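Local coordinates for protein transmembrane oligosaccharyl transferase (Archaeoglobus fulgidus, PDB 3WAJ) that belongs to the membrane-embedded oligosaccharyl transferases of the STT3 family, with a helical transmembrane region of the GT-C clan, a soluble C-terminal part and a bound zinc ion, at residues D161-E166 against F427-A432; F168-A173 against L411-A416; G639-Y642 against T648-Y651; I665-P670 against G741-L746. All blocks are in the same frame, centred on the assembly; numbering follows the deposited sequence.

Interaction 1 (D161-E166 against F427-A432); sequences DHHIWE and FAYYFA. With ZN (zinc ion), chain B; SO4 (sulfate ion), chain C.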
# COMPACT_ATOMS: atom_id res chain seq x y z
N ASP A 161 2.85 -10.12 2.70
CA ASP A 161 3.69 -8.93 2.75
C ASP A 161 4.70 -9.16 3.88
O ASP A 161 4.58 -10.13 4.64
CB ASP A 161 2.81 -7.68 3.00
CG ASP A 161 3.48 -6.40 2.56
OD1 ASP A 161 4.71 -6.36 2.37
OD2 ASP A 161 2.75 -5.40 2.41
N HIS A 162 5.70 -8.28 4.00
CA HIS A 162 6.79 -8.53 4.93
C HIS A 162 6.53 -8.01 6.35
O HIS A 162 7.38 -8.19 7.24
CB HIS A 162 8.10 -7.96 4.37
CG HIS A 162 8.05 -6.49 4.08
ND1 HIS A 162 8.34 -5.96 2.84
CD2 HIS A 162 7.74 -5.43 4.87
CE1 HIS A 162 8.21 -4.64 2.88
NE2 HIS A 162 7.85 -4.30 4.10
N HIS A 163 5.39 -7.37 6.58
CA HIS A 163 5.16 -6.73 7.89
C HIS A 163 5.03 -7.77 9.02
O HIS A 163 5.45 -7.52 10.15
CB HIS A 163 3.95 -5.76 7.87
CG HIS A 163 4.00 -4.76 6.77
ND1 HIS A 163 4.92 -3.72 6.74
CD2 HIS A 163 3.25 -4.62 5.64
CE1 HIS A 163 4.74 -3.01 5.64
NE2 HIS A 163 3.72 -3.53 4.96
N ILE A 164 4.43 -8.92 8.73
CA ILE A 164 4.39 -9.96 9.76
C ILE A 164 5.81 -10.40 10.09
O ILE A 164 6.13 -10.67 11.24
CB ILE A 164 3.49 -11.18 9.38
CG1 ILE A 164 3.52 -12.24 10.50
CG2 ILE A 164 3.91 -11.80 8.06
CD1 ILE A 164 2.89 -11.77 11.80
N TRP A 165 6.69 -10.41 9.09
CA TRP A 165 8.05 -10.90 9.29
C TRP A 165 8.96 -9.90 9.97
O TRP A 165 9.94 -10.28 10.62
CB TRP A 165 8.64 -11.39 7.97
CG TRP A 165 7.82 -12.51 7.40
CD1 TRP A 165 6.98 -12.45 6.32
CD2 TRP A 165 7.74 -13.85 7.90
NE1 TRP A 165 6.39 -13.68 6.11
CE2 TRP A 165 6.84 -14.56 7.06
CE3 TRP A 165 8.34 -14.53 8.96
CZ2 TRP A 165 6.53 -15.91 7.27
CZ3 TRP A 165 8.04 -15.87 9.16
CH2 TRP A 165 7.14 -16.55 8.32
N GLU A 166 8.66 -8.61 9.81
CA GLU A 166 9.31 -7.60 10.62
C GLU A 166 9.03 -7.93 12.08
O GLU A 166 9.94 -8.01 12.89
CB GLU A 166 8.76 -6.21 10.31
CG GLU A 166 9.15 -5.65 8.98
CD GLU A 166 8.49 -4.32 8.74
OE1 GLU A 166 7.65 -4.23 7.82
OE2 GLU A 166 8.79 -3.36 9.49
N PHE A 427 3.15 1.83 11.33
CA PHE A 427 4.00 0.95 12.13
C PHE A 427 3.29 0.41 13.37
O PHE A 427 3.94 -0.09 14.29
CB PHE A 427 5.28 1.68 12.56
CG PHE A 427 6.22 1.98 11.43
CD1 PHE A 427 6.75 0.94 10.67
CD2 PHE A 427 6.59 3.28 11.14
CE1 PHE A 427 7.63 1.20 9.61
CE2 PHE A 427 7.47 3.56 10.10
CZ PHE A 427 7.99 2.51 9.32
N ALA A 428 1.96 0.52 13.39
CA ALA A 428 1.17 0.05 14.53
C ALA A 428 1.45 -1.41 14.88
O ALA A 428 1.47 -1.76 16.07
CB ALA A 428 -0.31 0.26 14.26
N TYR A 429 1.67 -2.24 13.86
CA TYR A 429 1.88 -3.68 14.06
C TYR A 429 3.03 -4.01 15.02
O TYR A 429 3.05 -5.07 15.65
CB TYR A 429 2.04 -4.42 12.73
CG TYR A 429 3.14 -3.89 11.84
CD1 TYR A 429 4.46 -4.27 12.02
CD2 TYR A 429 2.86 -3.02 10.80
CE1 TYR A 429 5.47 -3.78 11.21
CE2 TYR A 429 3.85 -2.54 9.99
CZ TYR A 429 5.16 -2.92 10.20
OH TYR A 429 6.16 -2.43 9.39
N TYR A 430 3.98 -3.10 15.14
CA TYR A 430 5.08 -3.31 16.07
C TYR A 430 4.65 -3.28 17.54
O TYR A 430 5.34 -3.83 18.41
CB TYR A 430 6.19 -2.30 15.81
CG TYR A 430 7.15 -2.67 14.69
CD1 TYR A 430 7.95 -3.79 14.77
CD2 TYR A 430 7.30 -1.85 13.58
CE1 TYR A 430 8.85 -4.12 13.78
CE2 TYR A 430 8.20 -2.16 12.58
CZ TYR A 430 8.98 -3.30 12.69
OH TYR A 430 9.88 -3.62 11.71
N PHE A 431 3.51 -2.65 17.83
CA PHE A 431 3.04 -2.57 19.22
C PHE A 431 2.37 -3.88 19.64
O PHE A 431 2.24 -4.16 20.84
CB PHE A 431 2.08 -1.38 19.42
CG PHE A 431 2.77 -0.04 19.43
CD1 PHE A 431 3.96 0.15 20.12
CD2 PHE A 431 2.23 1.04 18.73
CE1 PHE A 431 4.60 1.39 20.12
CE2 PHE A 431 2.86 2.28 18.72
CZ PHE A 431 4.04 2.46 19.41
N ALA A 432 1.95 -4.67 18.66
CA ALA A 432 1.24 -5.92 18.92
C ALA A 432 1.98 -6.82 19.91
O ALA A 432 1.45 -7.16 20.97
CB ALA A 432 0.98 -6.65 17.62
ZN ZN B . 3.17 -3.29 2.89
S SO4 C . 7.48 -0.77 3.28
O1 SO4 C . 7.08 -1.46 2.05
O2 SO4 C . 8.50 0.23 2.92
O3 SO4 C . 6.31 -0.11 3.85
O4 SO4 C . 8.04 -1.68 4.27
O HOH W 1 5.15 -3.92 1.98
O HOH W 2 3.66 -0.83 3.12
O HOH W 3 1.32 -2.56 2.03

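Interaction 2 (F168-A173 against L411-A416); sequences FWQVSA and LIWAIA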
# COMPACT_ATOMS: atom_id res chain seq x y z
N PHE A 168 7.92 -10.77 13.45
CA PHE A 168 8.42 -12.09 13.82
C PHE A 168 9.94 -12.06 14.07
O PHE A 168 10.40 -12.55 15.10
CB PHE A 168 8.06 -13.11 12.73
CG PHE A 168 8.41 -14.54 13.08
CD1 PHE A 168 7.42 -15.43 13.47
CD2 PHE A 168 9.72 -15.00 12.99
CE1 PHE A 168 7.72 -16.74 13.78
CE2 PHE A 168 10.04 -16.31 13.31
CZ PHE A 168 9.03 -17.18 13.70
N TRP A 169 10.72 -11.51 13.15
CA TRP A 169 12.16 -11.53 13.35
C TRP A 169 12.63 -10.53 14.41
O TRP A 169 13.66 -10.75 15.05
CB TRP A 169 12.93 -11.39 12.02
CG TRP A 169 12.68 -12.56 11.08
CD1 TRP A 169 12.05 -12.52 9.86
CD2 TRP A 169 13.01 -13.94 11.31
NE1 TRP A 169 11.99 -13.78 9.31
CE2 TRP A 169 12.57 -14.67 10.18
CE3 TRP A 169 13.64 -14.63 12.35
CZ2 TRP A 169 12.75 -16.06 10.07
CZ3 TRP A 169 13.82 -16.00 12.24
CH2 TRP A 169 13.37 -16.71 11.11
N GLN A 170 11.90 -9.43 14.60
CA GLN A 170 12.32 -8.46 15.61
C GLN A 170 12.20 -9.06 17.01
O GLN A 170 13.16 -9.03 17.79
CB GLN A 170 11.50 -7.17 15.55
CG GLN A 170 12.03 -6.09 16.49
CD GLN A 170 11.01 -5.01 16.79
OE1 GLN A 170 11.16 -3.86 16.38
NE2 GLN A 170 9.97 -5.39 17.52
N VAL A 171 11.02 -9.59 17.30
CA VAL A 171 10.76 -10.29 18.56
C VAL A 171 11.71 -11.47 18.73
O VAL A 171 12.29 -11.66 19.80
CB VAL A 171 9.30 -10.76 18.64
CG1 VAL A 171 9.03 -11.46 19.97
CG2 VAL A 171 8.37 -9.57 18.47
N SER A 172 11.87 -12.26 17.66
CA SER A 172 12.83 -13.36 17.65
C SER A 172 14.21 -12.88 18.02
O SER A 172 14.90 -13.54 18.79
CB SER A 172 12.90 -14.03 16.26
OG SER A 172 11.73 -14.77 16.00
N ALA A 173 14.63 -11.75 17.44
CA ALA A 173 15.97 -11.23 17.69
C ALA A 173 16.15 -10.87 19.17
O ALA A 173 17.18 -11.18 19.76
CB ALA A 173 16.26 -10.04 16.80
N LEU A 411 11.84 -2.96 28.59
CA LEU A 411 11.34 -1.59 28.72
C LEU A 411 11.94 -0.65 27.67
O LEU A 411 11.23 0.17 27.08
CB LEU A 411 11.61 -1.06 30.13
CG LEU A 411 10.46 -1.34 31.10
CD1 LEU A 411 10.89 -1.20 32.56
CD2 LEU A 411 9.28 -0.41 30.80
N ILE A 412 13.24 -0.79 27.45
CA ILE A 412 13.97 0.00 26.47
C ILE A 412 13.41 -0.25 25.08
O ILE A 412 13.24 0.67 24.29
CB ILE A 412 15.48 -0.36 26.49
CG1 ILE A 412 16.12 0.06 27.82
CG2 ILE A 412 16.22 0.28 25.34
CD1 ILE A 412 17.61 -0.24 27.89
N TRP A 413 13.14 -1.52 24.79
CA TRP A 413 12.52 -1.89 23.53
C TRP A 413 11.15 -1.23 23.39
O TRP A 413 10.84 -0.66 22.35
CB TRP A 413 12.39 -3.42 23.43
CG TRP A 413 11.48 -3.91 22.34
CD1 TRP A 413 11.61 -3.70 20.99
CD2 TRP A 413 10.30 -4.71 22.51
NE1 TRP A 413 10.58 -4.32 20.32
CE2 TRP A 413 9.77 -4.95 21.22
CE3 TRP A 413 9.65 -5.25 23.62
CZ2 TRP A 413 8.61 -5.71 21.02
CZ3 TRP A 413 8.49 -6.00 23.42
CH2 TRP A 413 7.99 -6.22 22.13
N ALA A 414 10.35 -1.30 24.45
CA ALA A 414 9.01 -0.74 24.45
C ALA A 414 9.01 0.78 24.27
O ALA A 414 8.26 1.32 23.46
CB ALA A 414 8.27 -1.13 25.72
N ILE A 415 9.85 1.47 25.05
CA ILE A 415 9.97 2.92 24.96
C ILE A 415 10.49 3.37 23.60
O ILE A 415 9.99 4.34 23.03
CB ILE A 415 10.87 3.47 26.06
CG1 ILE A 415 10.24 3.21 27.43
CG2 ILE A 415 11.13 4.96 25.87
CD1 ILE A 415 11.19 3.44 28.57
N ALA A 416 11.50 2.69 23.07
CA ALA A 416 12.05 3.04 21.76
C ALA A 416 10.97 2.91 20.71
O ALA A 416 10.85 3.75 19.82
CB ALA A 416 13.22 2.15 21.42

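Interaction 3 (G639-Y642 against T648-Y651); sequences GYFY and TFGY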
# COMPACT_ATOMS: atom_id res chain seq x y z
N GLY A 639 -20.37 23.32 -3.94
CA GLY A 639 -21.15 23.12 -2.73
C GLY A 639 -21.93 21.81 -2.62
O GLY A 639 -21.38 20.71 -2.76
N TYR A 640 -23.23 21.93 -2.35
CA TYR A 640 -24.04 20.78 -1.97
C TYR A 640 -25.43 20.92 -2.49
O TYR A 640 -25.94 22.05 -2.64
CB TYR A 640 -24.12 20.67 -0.44
CG TYR A 640 -22.77 20.50 0.21
CD1 TYR A 640 -22.04 21.61 0.63
CD2 TYR A 640 -22.22 19.24 0.38
CE1 TYR A 640 -20.80 21.48 1.22
CE2 TYR A 640 -20.97 19.08 0.97
CZ TYR A 640 -20.26 20.21 1.40
OH TYR A 640 -19.02 20.08 1.98
N PHE A 641 -26.05 19.77 -2.74
CA PHE A 641 -27.50 19.71 -2.94
C PHE A 641 -28.15 19.55 -1.57
O PHE A 641 -27.60 18.90 -0.69
CB PHE A 641 -27.87 18.50 -3.81
CG PHE A 641 -27.57 18.69 -5.27
CD1 PHE A 641 -28.15 19.75 -5.97
CD2 PHE A 641 -26.73 17.81 -5.95
CE1 PHE A 641 -27.89 19.94 -7.32
CE2 PHE A 641 -26.46 18.00 -7.30
CZ PHE A 641 -27.05 19.06 -7.98
N TYR A 642 -29.33 20.13 -1.41
CA TYR A 642 -30.06 20.02 -0.15
C TYR A 642 -31.58 20.23 -0.32
O TYR A 642 -32.03 20.84 -1.30
CB TYR A 642 -29.54 21.08 0.82
CG TYR A 642 -29.93 22.48 0.39
CD1 TYR A 642 -29.14 23.19 -0.50
CD2 TYR A 642 -31.11 23.07 0.85
CE1 TYR A 642 -29.50 24.46 -0.91
CE2 TYR A 642 -31.47 24.35 0.45
CZ TYR A 642 -30.66 25.03 -0.43
OH TYR A 642 -31.01 26.30 -0.84
N THR A 648 -38.03 22.48 -0.16
CA THR A 648 -37.62 22.86 -1.50
C THR A 648 -36.22 22.33 -1.80
O THR A 648 -35.32 22.43 -0.97
CB THR A 648 -37.70 24.38 -1.73
OG1 THR A 648 -36.82 25.05 -0.81
CG2 THR A 648 -39.15 24.89 -1.56
N PHE A 649 -36.06 21.75 -2.99
CA PHE A 649 -34.77 21.27 -3.45
C PHE A 649 -33.92 22.44 -3.92
O PHE A 649 -34.41 23.35 -4.61
CB PHE A 649 -34.95 20.29 -4.62
CG PHE A 649 -33.68 19.54 -4.97
CD1 PHE A 649 -33.16 19.59 -6.26
CD2 PHE A 649 -33.01 18.77 -4.02
CE1 PHE A 649 -32.01 18.88 -6.60
CE2 PHE A 649 -31.86 18.06 -4.35
CZ PHE A 649 -31.35 18.12 -5.64
N GLY A 650 -32.64 22.43 -3.55
CA GLY A 650 -31.75 23.48 -3.98
C GLY A 650 -30.30 23.04 -4.07
O GLY A 650 -29.92 21.96 -3.59
N TYR A 651 -29.51 23.90 -4.71
CA TYR A 651 -28.06 23.79 -4.71
C TYR A 651 -27.44 25.06 -4.12
O TYR A 651 -27.81 26.18 -4.47
CB TYR A 651 -27.54 23.56 -6.13
CG TYR A 651 -26.03 23.63 -6.24
CD1 TYR A 651 -25.23 22.56 -5.86
CD2 TYR A 651 -25.39 24.78 -6.72
CE1 TYR A 651 -23.85 22.62 -5.95
CE2 TYR A 651 -24.02 24.85 -6.82
CZ TYR A 651 -23.25 23.76 -6.43
OH TYR A 651 -21.88 23.82 -6.52

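Interaction 4 (I665-P670 against G741-L746); sequences IPLRIP and GTQEVL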
# COMPACT_ATOMS: atom_id res chain seq x y z
N ILE A 665 -27.33 16.75 1.31
CA ILE A 665 -26.68 15.54 0.82
C ILE A 665 -25.17 15.71 1.01
O ILE A 665 -24.55 16.54 0.33
CB ILE A 665 -27.03 15.24 -0.65
CG1 ILE A 665 -28.51 14.87 -0.77
CG2 ILE A 665 -26.15 14.11 -1.20
CD1 ILE A 665 -29.06 15.01 -2.18
N PRO A 666 -24.58 14.91 1.92
CA PRO A 666 -23.17 15.05 2.31
C PRO A 666 -22.28 14.50 1.21
O PRO A 666 -21.56 13.51 1.39
CB PRO A 666 -23.07 14.17 3.57
CG PRO A 666 -24.07 13.07 3.30
CD PRO A 666 -25.21 13.73 2.55
N LEU A 667 -22.36 15.15 0.06
CA LEU A 667 -21.51 14.87 -1.08
C LEU A 667 -21.17 16.22 -1.68
O LEU A 667 -22.05 16.91 -2.19
CB LEU A 667 -22.22 13.99 -2.12
CG LEU A 667 -21.42 13.80 -3.41
CD1 LEU A 667 -20.19 12.91 -3.13
CD2 LEU A 667 -22.27 13.23 -4.55
N ARG A 668 -19.91 16.60 -1.62
CA ARG A 668 -19.48 17.87 -2.18
C ARG A 668 -19.51 17.79 -3.71
O ARG A 668 -18.89 16.90 -4.30
CB ARG A 668 -18.08 18.22 -1.67
CG ARG A 668 -17.68 19.65 -1.93
CD ARG A 668 -17.22 20.33 -0.67
NE ARG A 668 -16.82 21.70 -0.95
CZ ARG A 668 -15.56 22.12 -0.95
NH1 ARG A 668 -14.58 21.27 -0.65
NH2 ARG A 668 -15.28 23.38 -1.24
N ILE A 669 -20.24 18.70 -4.35
CA ILE A 669 -20.38 18.74 -5.81
C ILE A 669 -19.15 19.35 -6.45
O ILE A 669 -18.66 20.39 -5.99
CB ILE A 669 -21.62 19.54 -6.23
CG1 ILE A 669 -22.87 18.88 -5.66
CG2 ILE A 669 -21.74 19.61 -7.75
CD1 ILE A 669 -22.88 17.35 -5.83
N PRO A 670 -18.63 18.72 -7.52
CA PRO A 670 -17.44 19.28 -8.20
C PRO A 670 -17.74 20.65 -8.80
O PRO A 670 -18.91 20.91 -9.14
CB PRO A 670 -17.15 18.27 -9.31
CG PRO A 670 -17.71 16.96 -8.79
CD PRO A 670 -18.98 17.37 -8.03
N GLY A 741 -21.31 4.78 -7.23
CA GLY A 741 -22.16 4.80 -8.41
C GLY A 741 -23.21 5.90 -8.36
O GLY A 741 -23.48 6.59 -9.36
N THR A 742 -23.81 6.07 -7.19
CA THR A 742 -24.76 7.16 -7.00
C THR A 742 -24.04 8.51 -7.07
O THR A 742 -24.56 9.49 -7.64
CB THR A 742 -25.51 6.99 -5.68
OG1 THR A 742 -26.29 5.80 -5.75
CG2 THR A 742 -26.41 8.19 -5.42
N GLN A 743 -22.84 8.57 -6.52
CA GLN A 743 -22.08 9.83 -6.59
C GLN A 743 -21.86 10.25 -8.02
O GLN A 743 -21.97 11.43 -8.35
CB GLN A 743 -20.75 9.70 -5.86
CG GLN A 743 -20.90 9.40 -4.40
CD GLN A 743 -19.57 9.49 -3.70
OE1 GLN A 743 -18.63 10.06 -4.23
NE2 GLN A 743 -19.48 8.90 -2.50
N GLU A 744 -21.53 9.28 -8.87
CA GLU A 744 -21.30 9.57 -10.29
C GLU A 744 -22.60 10.07 -10.95
O GLU A 744 -22.59 11.05 -11.72
CB GLU A 744 -20.77 8.32 -11.01
CG GLU A 744 -20.93 8.37 -12.52
CD GLU A 744 -20.41 7.10 -13.20
OE1 GLU A 744 -21.07 6.59 -14.14
OE2 GLU A 744 -19.32 6.62 -12.80
N VAL A 745 -23.71 9.41 -10.64
CA VAL A 745 -25.02 9.84 -11.13
C VAL A 745 -25.27 11.28 -10.71
O VAL A 745 -25.66 12.11 -11.52
CB VAL A 745 -26.18 8.91 -10.64
CG1 VAL A 745 -27.51 9.55 -10.93
CG2 VAL A 745 -26.10 7.55 -11.34
N LEU A 746 -25.01 11.59 -9.44
CA LEU A 746 -25.20 12.96 -8.98
C LEU A 746 -24.24 13.97 -9.63
O LEU A 746 -24.63 15.09 -9.97
CB LEU A 746 -25.14 13.01 -7.45
CG LEU A 746 -26.27 12.24 -6.75
CD1 LEU A 746 -26.16 12.34 -5.22
CD2 LEU A 746 -27.63 12.73 -7.24

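Interaction 1 (D161-E166 against F427-A432)
The hydroxyl of Tyr429 is gripped from two directions. It donates to the carboxylate of Glu166, with Tyr429 OH 2.8 Å from Glu166 OE2 on the syn side, well out of the carboxylate plane. It also receives a weak bond from His163, whose ND1 lies 3.2 Å from Tyr429 OH. The same N-H is shared with Glu166 OE1, 3.0 Å from His163 ND1 and tilted from the imidazole plane, a His-carboxylate hydrogen bond that helps fix the rotation of the ring. Tyr430 OH lies close to Glu166 OE2 and is hydrogen-bonded to Tyr211. A CH-pi contact lies beside this network: His163 CB sits over one face of the Tyr429 ring, 3.9 Å from its centroid and 15° off the normal. Tyr429 CG lies between its backbone N and carbonyl carbon (chi1 55°), which brings the ring against His163. In the fold, the N-terminal part of helix 163-181 meets residues 429-432 of helix 429-446 beside the metal site. His163 NE2 binds the zinc ion at 2.2 Å, and Tyr429 and Glu166 form a second shell behind it. Asp161 OD2 binds zinc at 2.2 Å; three waters and Asp47 belong to the site too. His162 NE2 donates to sulfate O4 at 2.6 Å.

Interaction 2 (F168-A173 against L411-A416)
The amide end of Gln170 meets the indole of Trp413 at its edge, near the ring plane and beside the ring nitrogen. As modelled, Gln170 NE2 lies 3.1 Å from Trp413 NE1. The amide is probably turned over, so which of its atoms faces the indole remains uncertain, but its plane stands 89° from that of the ring. Both residues hold CG opposite the main-chain nitrogen (chi1 -174° in Gln170, 166° in Trp413), and the Gln170 chain is extended beyond CG, which lets two side chains span the distance between their backbones. The contact joins helix 163-181 to helix 405-420 in the helical STT3 N-terminal region, and both residues are buried. Around this contact the packing involves helix 429-446, with Gln170 touching Tyr430 and Trp413 touching Val434. Val171 packs on Ala433 of that helix and on Leu127 of helix 121-131. Bonds inside one helix form the third group. Phe168 O accepts twice from Ser172: from N at 3.0 Å as a normal helical bond, and from OG at 2.7 Å, the two donors reaching the carbonyl from opposite faces of its plane.

Interaction 3 (G639-Y642 against T648-Y651)
Tyr651 reaches across to Gly639, Tyr640 and Phe641. Its CG stands opposite its own main-chain nitrogen (chi1 172°), so that the ring runs back along residues 639-641, where its hydroxyl accepts a nearly straight bond from Gly639 N, 3.0 Å from Tyr651 OH. On the way its edge turns toward the face of Phe641, an edge-to-face pair with centroids 5.5 Å apart and planes at 62°. Phe641, paired with Tyr651 at a non-hydrogen-bonded position, also meets Phe649. Those two rings are near parallel but slid apart, and they touch closest where Phe641 CD1 lies 3.6 Å from Phe649 CZ, so the three residues form an aromatic cluster. On the other face of the sheet the Tyr642 ring lies over Gly650, whose CA is 4.2 Å from the ring centroid in a CH-pi contact. Tyr642 and Gly650 are the hydrogen-bonded pair: Tyr642 N is 2.9 Å from Gly650 O, and Gly650 N is 2.8 Å from Tyr642 O. The strands are antiparallel, at 165°, and form a beta hairpin. Strand 640-643 is the middle one of three, flanked by 649-652 and 663-664, while helix 740-755 packs under the cluster, with Ala750 against Phe641 and Leu754 against Tyr651.

Interaction 4 (I665-P670 against G741-L746)
Gln743 lies with most of its length against the two methyl groups of Leu667. At its base, Gln743 CB is 4.1 Å from Leu667 CD2. The next atom, CG, stands beside the main-chain nitrogen (chi1 -62°) and comes within 3.8 Å of Leu667 CD1, so the aliphatic part of the glutamine meets both branches of the leucine. Beyond CG the chain is extended, and Gln743 CD is 3.5 Å from Leu667 CD1. At the tip, Gln743 OE1 approaches the same methyl at 3.4 Å, a van der Waals touch and not a polar bond. The other amide atom, NE2, is only loosely in range of that methyl and takes its polar partner outside the contact, donating to Pro738 O. Such a bond would hold the amide turned with its oxygen toward the leucine. The leucine comes from a loop that follows strand 663-664, and Pro666 is the centre of an inverse gamma turn there, with Leu667 N 2.6 Å from Ile665 O. On either side of the turn, Ile665 and Leu667 both point toward helix 740-755. One turn of that helix further on, Leu746 is touched by each of them: its CD1 is 4.0 Å from Leu667 CD2 and, more loosely, 4.4 Å from Ile665 CG2. Helix 717-732 packs alongside, with Ala728 against Ile665 and Leu725 against Leu746.

The four contacts form two pairs in different parts of the chain. Interactions 1 and 2 have centres about 11 Å apart and share helix 163-181; interaction 2 is nested along the chain within the loop closed by interaction 1, and they touch through Tyr430 and Gln170, which connects the zinc site to the packing of the helical region. Interactions 3 and 4 follow later in sequence, with centres about 12 Å apart, and probable backbone hydrogen bonds join the hairpin to segment 665-670, so that sheet, loop and helix 740-755 make one unit. Interactions 2 and 3, about 55 Å between centres, lie on opposite sides of the chain's centre.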